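Adenosine 5'-monophosphoramidase HNT1 (Candida albicans, PDB 6IQ1) probably hydrolyses adenosine 5'-monophosphoramidates to AMP and an amine or ammonia, as a homodimeric histidine triad (HINT family) enzyme. Local coordinates at residues D[20-25]-D[30-35]; D[44-49]-D[54-59]. One frame throughout, in Å; residues are numbered along the deposited sequence.

How the interactions relate
Following the chain from the N terminus, interaction 1 comes first: segments 20-25 and 30-35 close the short turn of a beta hairpin formed by strands 21-24 and 28-32. The chain then returns as strand 42-46, the neighbour of 28-32 in the sheet, and interaction 2 closes the loop from the end of this strand to the start of helix 58-74. The two contacts stand in series, neither nested nor crossed. They meet laterally: Lys47 NZ forms a salt bridge with Glu24 OE2, while Phe31 packs on Ile45 and Ser30 on Ile44. Together they tie the hairpin, central sheet, zinc site and helix 58-74, and both reach the second subunit.

Interaction 1: D[20-25]-D[30-35]; sequences FKLIET and SFLDIQ
Ser30 and Ile23 meet in the tightest part of this contact, where the carbonyl oxygen of Ile23 receives two bonds from one residue. Ser30 OG donates to Ile23 O at 2.7 Å, in the carbonyl plane and on a lone pair, and Ser30 N adds a weak bond to the same oxygen. The serine hydroxyl is set between its own backbone N and carbonyl carbon (chi1 61°), which turns OG to the adjoining strand. Further along, Leu22 N donates to Ser30 O at 2.9 Å and Leu32 N to Phe20 O at 3.1 Å, flanking the non-hydrogen-bonded antiparallel pair Lys21-Phe31. Phe20 O also takes a CA-H...O contact from Phe31 CA at 3.2 Å.

Between the two segments the side chains pack more loosely. Leu32 CD1 lies 3.8 Å from Phe20 CB, whereas Leu22 CD1 and Leu32 CD2 are 4.4 Å apart, and Leu136 of the second subunit packs on Leu32. Ile34, exposed to solvent, brings CG2 to the edge of the Phe20 ring, 4.1 Å from CD2. Phe20 also meets Phe130 of the second subunit edge-to-face, and Ile23 packs on helix 58-74. On the partly exposed side Lys21 NZ reaches forward along its own strand to a salt bridge with Glu24 OE1. This is an antiparallel beta hairpin at the margin of the HIT-domain sheet, leading into Asp33 and Ile34, which probably bind AMP.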
loop_
_atom_site.group_PDB
_atom_site.type_symbol
_atom_site.label_atom_id
_atom_site.label_comp_id
_atom_site.label_asym_id
_atom_site.label_seq_id
_atom_site.Cartn_x
_atom_site.Cartn_y
_atom_site.Cartn_z
ATOM N N PHE D 20 -21.170 2.784 -1.242
ATOM C CA PHE D 20 -21.351 1.702 -2.215
ATOM C C PHE D 20 -20.518 0.495 -1.778
ATOM O O PHE D 20 -19.356 0.346 -2.165
ATOM C CB PHE D 20 -20.958 2.171 -3.611
ATOM C CG PHE D 20 -21.825 3.278 -4.150
ATOM C CD1 PHE D 20 -23.013 2.993 -4.813
ATOM C CD2 PHE D 20 -21.452 4.606 -3.999
ATOM C CE1 PHE D 20 -23.814 4.010 -5.309
ATOM C CE2 PHE D 20 -22.250 5.621 -4.492
ATOM C CZ PHE D 20 -23.433 5.321 -5.149
ATOM N N LYS D 21 -21.130 -0.396 -0.996
ATOM C CA LYS D 21 -20.387 -1.447 -0.306
ATOM C C LYS D 21 -19.980 -2.583 -1.244
ATOM O O LYS D 21 -20.731 -2.986 -2.134
ATOM C CB LYS D 21 -21.215 -2.013 0.850
ATOM C CG LYS D 21 -20.514 -3.103 1.634
ATOM C CD LYS D 21 -21.390 -3.616 2.759
ATOM C CE LYS D 21 -22.124 -4.888 2.366
ATOM N NZ LYS D 21 -21.811 -6.013 3.303
ATOM N N LEU D 22 -18.779 -3.121 -1.022
ATOM C CA LEU D 22 -18.257 -4.164 -1.885
ATOM C C LEU D 22 -18.035 -5.399 -1.023
ATOM O O LEU D 22 -18.986 -6.133 -0.743
ATOM C CB LEU D 22 -17.003 -3.660 -2.619
ATOM C CG LEU D 22 -17.176 -2.629 -3.758
ATOM C CD1 LEU D 22 -15.838 -2.172 -4.282
ATOM C CD2 LEU D 22 -17.990 -3.197 -4.915
ATOM N N ILE D 23 -16.821 -5.663 -0.579
ATOM C CA ILE D 23 -16.527 -6.803 0.274
ATOM C C ILE D 23 -16.488 -6.315 1.712
ATOM O O ILE D 23 -15.883 -5.281 2.007
ATOM C CB ILE D 23 -15.202 -7.469 -0.138
ATOM C CG1 ILE D 23 -15.383 -8.248 -1.456
ATOM C CG2 ILE D 23 -14.667 -8.370 0.975
ATOM C CD1 ILE D 23 -14.093 -8.882 -1.998
ATOM N N GLU D 24 -17.148 -7.036 2.603
ATOM C CA GLU D 24 -17.017 -6.781 4.029
ATOM C C GLU D 24 -16.606 -8.061 4.754
ATOM O O GLU D 24 -16.956 -9.173 4.348
ATOM C CB GLU D 24 -18.302 -6.238 4.627
ATOM C CG GLU D 24 -18.090 -5.689 6.011
ATOM C CD GLU D 24 -19.368 -5.248 6.689
ATOM O OE1 GLU D 24 -20.377 -4.965 5.984
ATOM O OE2 GLU D 24 -19.340 -5.180 7.942
ATOM N N THR D 25 -15.860 -7.879 5.837
ATOM C CA THR D 25 -15.244 -8.950 6.603
ATOM C C THR D 25 -15.493 -8.637 8.076
ATOM O O THR D 25 -15.919 -7.533 8.422
ATOM C CB THR D 25 -13.737 -9.052 6.233
ATOM O OG1 THR D 25 -13.573 -9.770 5.001
ATOM C CG2 THR D 25 -12.913 -9.699 7.285
ATOM N N SER D 30 -14.943 -2.393 2.721
ATOM C CA SER D 30 -14.516 -1.776 1.473
ATOM C C SER D 30 -15.708 -1.281 0.655
ATOM O O SER D 30 -16.811 -1.828 0.724
ATOM C CB SER D 30 -13.640 -2.745 0.651
ATOM O OG SER D 30 -14.344 -3.918 0.319
ATOM N N PHE D 31 -15.459 -0.241 -0.138
ATOM C CA PHE D 31 -16.499 0.504 -0.831
ATOM C C PHE D 31 -15.853 1.388 -1.891
ATOM O O PHE D 31 -14.654 1.684 -1.835
ATOM C CB PHE D 31 -17.338 1.350 0.145
ATOM C CG PHE D 31 -16.533 2.327 0.968
ATOM C CD1 PHE D 31 -15.767 1.897 2.049
ATOM C CD2 PHE D 31 -16.561 3.676 0.683
ATOM C CE1 PHE D 31 -15.027 2.801 2.815
ATOM C CE2 PHE D 31 -15.830 4.595 1.449
ATOM C CZ PHE D 31 -15.058 4.160 2.510
ATOM N N LEU D 32 -16.675 1.799 -2.861
ATOM C CA LEU D 32 -16.233 2.647 -3.964
ATOM C C LEU D 32 -15.822 4.034 -3.484
ATOM O O LEU D 32 -16.456 4.626 -2.601
ATOM C CB LEU D 32 -17.349 2.798 -4.990
ATOM C CG LEU D 32 -17.601 1.644 -5.956
ATOM C CD1 LEU D 32 -18.842 1.931 -6.815
ATOM C CD2 LEU D 32 -16.379 1.376 -6.836
ATOM N N ASP D 33 -14.758 4.563 -4.084
ATOM C CA ASP D 33 -14.401 5.953 -3.851
ATOM C C ASP D 33 -15.356 6.816 -4.666
ATOM O O ASP D 33 -15.424 6.676 -5.892
ATOM C CB ASP D 33 -12.941 6.214 -4.235
ATOM C CG ASP D 33 -12.426 7.554 -3.721
ATOM O OD1 ASP D 33 -13.082 8.583 -3.985
ATOM O OD2 ASP D 33 -11.386 7.580 -3.033
ATOM N N ILE D 34 -16.119 7.686 -3.995
ATOM C CA ILE D 34 -17.099 8.492 -4.720
ATOM C C ILE D 34 -16.506 9.751 -5.342
ATOM O O ILE D 34 -17.226 10.477 -6.042
ATOM C CB ILE D 34 -18.291 8.845 -3.813
ATOM C CG1 ILE D 34 -17.886 9.894 -2.774
ATOM C CG2 ILE D 34 -18.827 7.591 -3.171
ATOM C CD1 ILE D 34 -19.062 10.433 -1.976
ATOM N N GLN D 35 -15.219 10.024 -5.135
ATOM C CA GLN D 35 -14.471 10.985 -5.948
ATOM C C GLN D 35 -13.313 10.267 -6.634
ATOM O O GLN D 35 -12.145 10.603 -6.414
ATOM C CB GLN D 35 -13.956 12.151 -5.104
ATOM C CG GLN D 35 -14.978 12.696 -4.114
ATOM C CD GLN D 35 -14.430 13.773 -3.191
ATOM O OE1 GLN D 35 -13.880 13.476 -2.136
ATOM N NE2 GLN D 35 -14.606 15.032 -3.576
#

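Interaction 2: D[44-49]-D[54-59]; sequences IIPKHH and HNIPDD. With ZN (zinc ion), chain H.
The zinc ion is gripped by four groups, among them His49 ND1 at 2.0 Å, and the backbone behind this ligand borders Ile56 CD1. Cys7, Cys10 and His104 complete the site. Successive backbone residues face opposite ways, so His48 points to segment 54-59, and with CG anti to the backbone N (chi1 -172°) its ring offers a face to the CD-CG edge of the Pro57 pyrrolidine. Pro57 CD stands 3.5 Å from the centroid of the His48 ring, 11° off the ring normal, in a CH-pi contact, while Pro57 CG leans towards the CD2 side. The carbonyl oxygen of Asn55 approaches His48 CE1 obliquely at 3.7 Å.

Beside the histidine, Ile56 reaches the end of strand 42-46. Its CD1 touches both His48 O, at 3.7 Å, and Pro46 CG, at 3.9 Å, and its chain crosses the proline ring at about a right angle. Pro57 is the N-cap residue of helix 58-74, and Ile56 O is bonded by Lys69 of the second subunit. No hydrogen bond joins the segments, so their fit rests on CH-pi and apolar packing, while the metal bond of His49 probably anchors the loop that follows the strand.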
loop_
_atom_site.group_PDB
_atom_site.type_symbol
_atom_site.label_atom_id
_atom_site.label_comp_id
_atom_site.label_asym_id
_atom_site.label_seq_id
_atom_site.Cartn_x
_atom_site.Cartn_y
_atom_site.Cartn_z
ATOM N N ILE D 44 -10.348 0.534 1.092
ATOM C CA ILE D 44 -10.335 -0.647 1.947
ATOM C C ILE D 44 -9.865 -0.201 3.320
ATOM O O ILE D 44 -8.751 0.319 3.455
ATOM C CB ILE D 44 -9.413 -1.756 1.414
ATOM C CG1 ILE D 44 -9.773 -2.134 -0.027
ATOM C CG2 ILE D 44 -9.454 -2.954 2.341
ATOM C CD1 ILE D 44 -8.946 -1.410 -1.076
ATOM N N ILE D 45 -10.707 -0.380 4.333
ATOM C CA ILE D 45 -10.413 0.178 5.652
ATOM C C ILE D 45 -10.548 -0.876 6.750
ATOM O O ILE D 45 -11.439 -1.743 6.705
ATOM C CB ILE D 45 -11.307 1.399 5.944
ATOM C CG1 ILE D 45 -12.752 0.982 6.220
ATOM C CG2 ILE D 45 -11.253 2.417 4.781
ATOM C CD1 ILE D 45 -13.667 2.171 6.453
ATOM N N PRO D 46 -9.672 -0.851 7.744
ATOM C CA PRO D 46 -9.937 -1.616 8.962
ATOM C C PRO D 46 -11.116 -1.004 9.705
ATOM O O PRO D 46 -11.365 0.200 9.627
ATOM C CB PRO D 46 -8.635 -1.475 9.757
ATOM C CG PRO D 46 -8.084 -0.155 9.323
ATOM C CD PRO D 46 -8.469 -0.003 7.860
ATOM N N LYS D 47 -11.860 -1.850 10.426
ATOM C CA LYS D 47 -12.998 -1.345 11.192
ATOM C C LYS D 47 -12.544 -0.626 12.454
ATOM O O LYS D 47 -13.198 0.326 12.901
ATOM C CB LYS D 47 -13.950 -2.480 11.531
ATOM C CG LYS D 47 -14.905 -2.823 10.392
ATOM C CD LYS D 47 -15.384 -4.278 10.506
ATOM C CE LYS D 47 -16.488 -4.579 9.503
ATOM N NZ LYS D 47 -17.278 -5.791 9.891
ATOM N N HIS D 48 -11.428 -1.056 13.021
ATOM C CA HIS D 48 -10.774 -0.355 14.116
ATOM C C HIS D 48 -10.344 1.045 13.683
ATOM O O HIS D 48 -9.693 1.212 12.643
ATOM C CB HIS D 48 -9.562 -1.184 14.541
ATOM C CG HIS D 48 -8.883 -0.705 15.779
ATOM N ND1 HIS D 48 -8.018 0.369 15.785
ATOM C CD2 HIS D 48 -8.900 -1.185 17.042
ATOM C CE1 HIS D 48 -7.555 0.550 17.008
ATOM N NE2 HIS D 48 -8.075 -0.380 17.789
ATOM N N HIS D 49 -10.675 2.055 14.490
ATOM C CA HIS D 49 -10.324 3.430 14.128
ATOM C C HIS D 49 -8.887 3.735 14.543
ATOM O O HIS D 49 -8.595 3.889 15.732
ATOM C CB HIS D 49 -11.273 4.442 14.766
ATOM C CG HIS D 49 -10.903 5.863 14.474
ATOM N ND1 HIS D 49 -11.463 6.580 13.436
ATOM C CD2 HIS D 49 -9.994 6.687 15.049
ATOM C CE1 HIS D 49 -10.927 7.788 13.393
ATOM N NE2 HIS D 49 -10.035 7.879 14.364
ATOM N N HIS D 54 0.458 2.715 11.890
ATOM C CA HIS D 54 0.961 2.176 13.148
ATOM C C HIS D 54 -0.061 2.240 14.298
ATOM O O HIS D 54 0.234 1.741 15.392
ATOM C CB HIS D 54 2.246 2.904 13.541
ATOM C CG HIS D 54 2.081 4.378 13.729
ATOM N ND1 HIS D 54 2.412 5.293 12.752
ATOM C CD2 HIS D 54 1.634 5.097 14.782
ATOM C CE1 HIS D 54 2.163 6.511 13.194
ATOM N NE2 HIS D 54 1.695 6.421 14.426
ATOM N N ASN D 55 -1.240 2.830 14.083
ATOM C CA ASN D 55 -2.297 2.844 15.084
ATOM C C ASN D 55 -3.273 1.684 14.928
ATOM O O ASN D 55 -4.310 1.684 15.592
ATOM C CB ASN D 55 -3.076 4.167 15.032
ATOM C CG ASN D 55 -2.164 5.388 15.100
ATOM O OD1 ASN D 55 -2.110 6.179 14.164
ATOM N ND2 ASN D 55 -1.442 5.540 16.208
ATOM N N ILE D 56 -2.984 0.713 14.076
ATOM C CA ILE D 56 -3.926 -0.354 13.735
ATOM C C ILE D 56 -3.405 -1.661 14.316
ATOM O O ILE D 56 -2.231 -1.992 14.118
ATOM C CB ILE D 56 -4.124 -0.473 12.211
ATOM C CG1 ILE D 56 -4.658 0.841 11.638
ATOM C CG2 ILE D 56 -5.100 -1.570 11.871
ATOM C CD1 ILE D 56 -5.982 1.267 12.240
ATOM N N PRO D 57 -4.230 -2.427 15.026
ATOM C CA PRO D 57 -3.754 -3.703 15.579
ATOM C C PRO D 57 -3.312 -4.665 14.483
ATOM O O PRO D 57 -3.829 -4.647 13.363
ATOM C CB PRO D 57 -4.974 -4.246 16.337
ATOM C CG PRO D 57 -5.886 -3.056 16.523
ATOM C CD PRO D 57 -5.641 -2.163 15.346
ATOM N N ASP D 58 -2.339 -5.515 14.833
ATOM C CA ASP D 58 -1.788 -6.476 13.884
ATOM C C ASP D 58 -2.876 -7.309 13.215
ATOM O O ASP D 58 -2.814 -7.573 12.008
ATOM C CB ASP D 58 -0.778 -7.383 14.588
ATOM C CG ASP D 58 0.613 -6.755 14.680
ATOM O OD1 ASP D 58 0.825 -5.668 14.110
ATOM O OD2 ASP D 58 1.509 -7.355 15.310
ATOM N N ASP D 59 -3.895 -7.717 13.967
ATOM C CA ASP D 59 -4.896 -8.604 13.376
ATOM C C ASP D 59 -5.780 -7.882 12.358
ATOM O O ASP D 59 -6.299 -8.523 11.439
ATOM C CB ASP D 59 -5.748 -9.274 14.463
ATOM C CG ASP D 59 -6.526 -8.272 15.314
ATOM O OD1 ASP D 59 -5.938 -7.303 15.847
ATOM O OD2 ASP D 59 -7.753 -8.456 15.442
HETATM ZN ZN ZN H . -12.780 6.225 11.967
#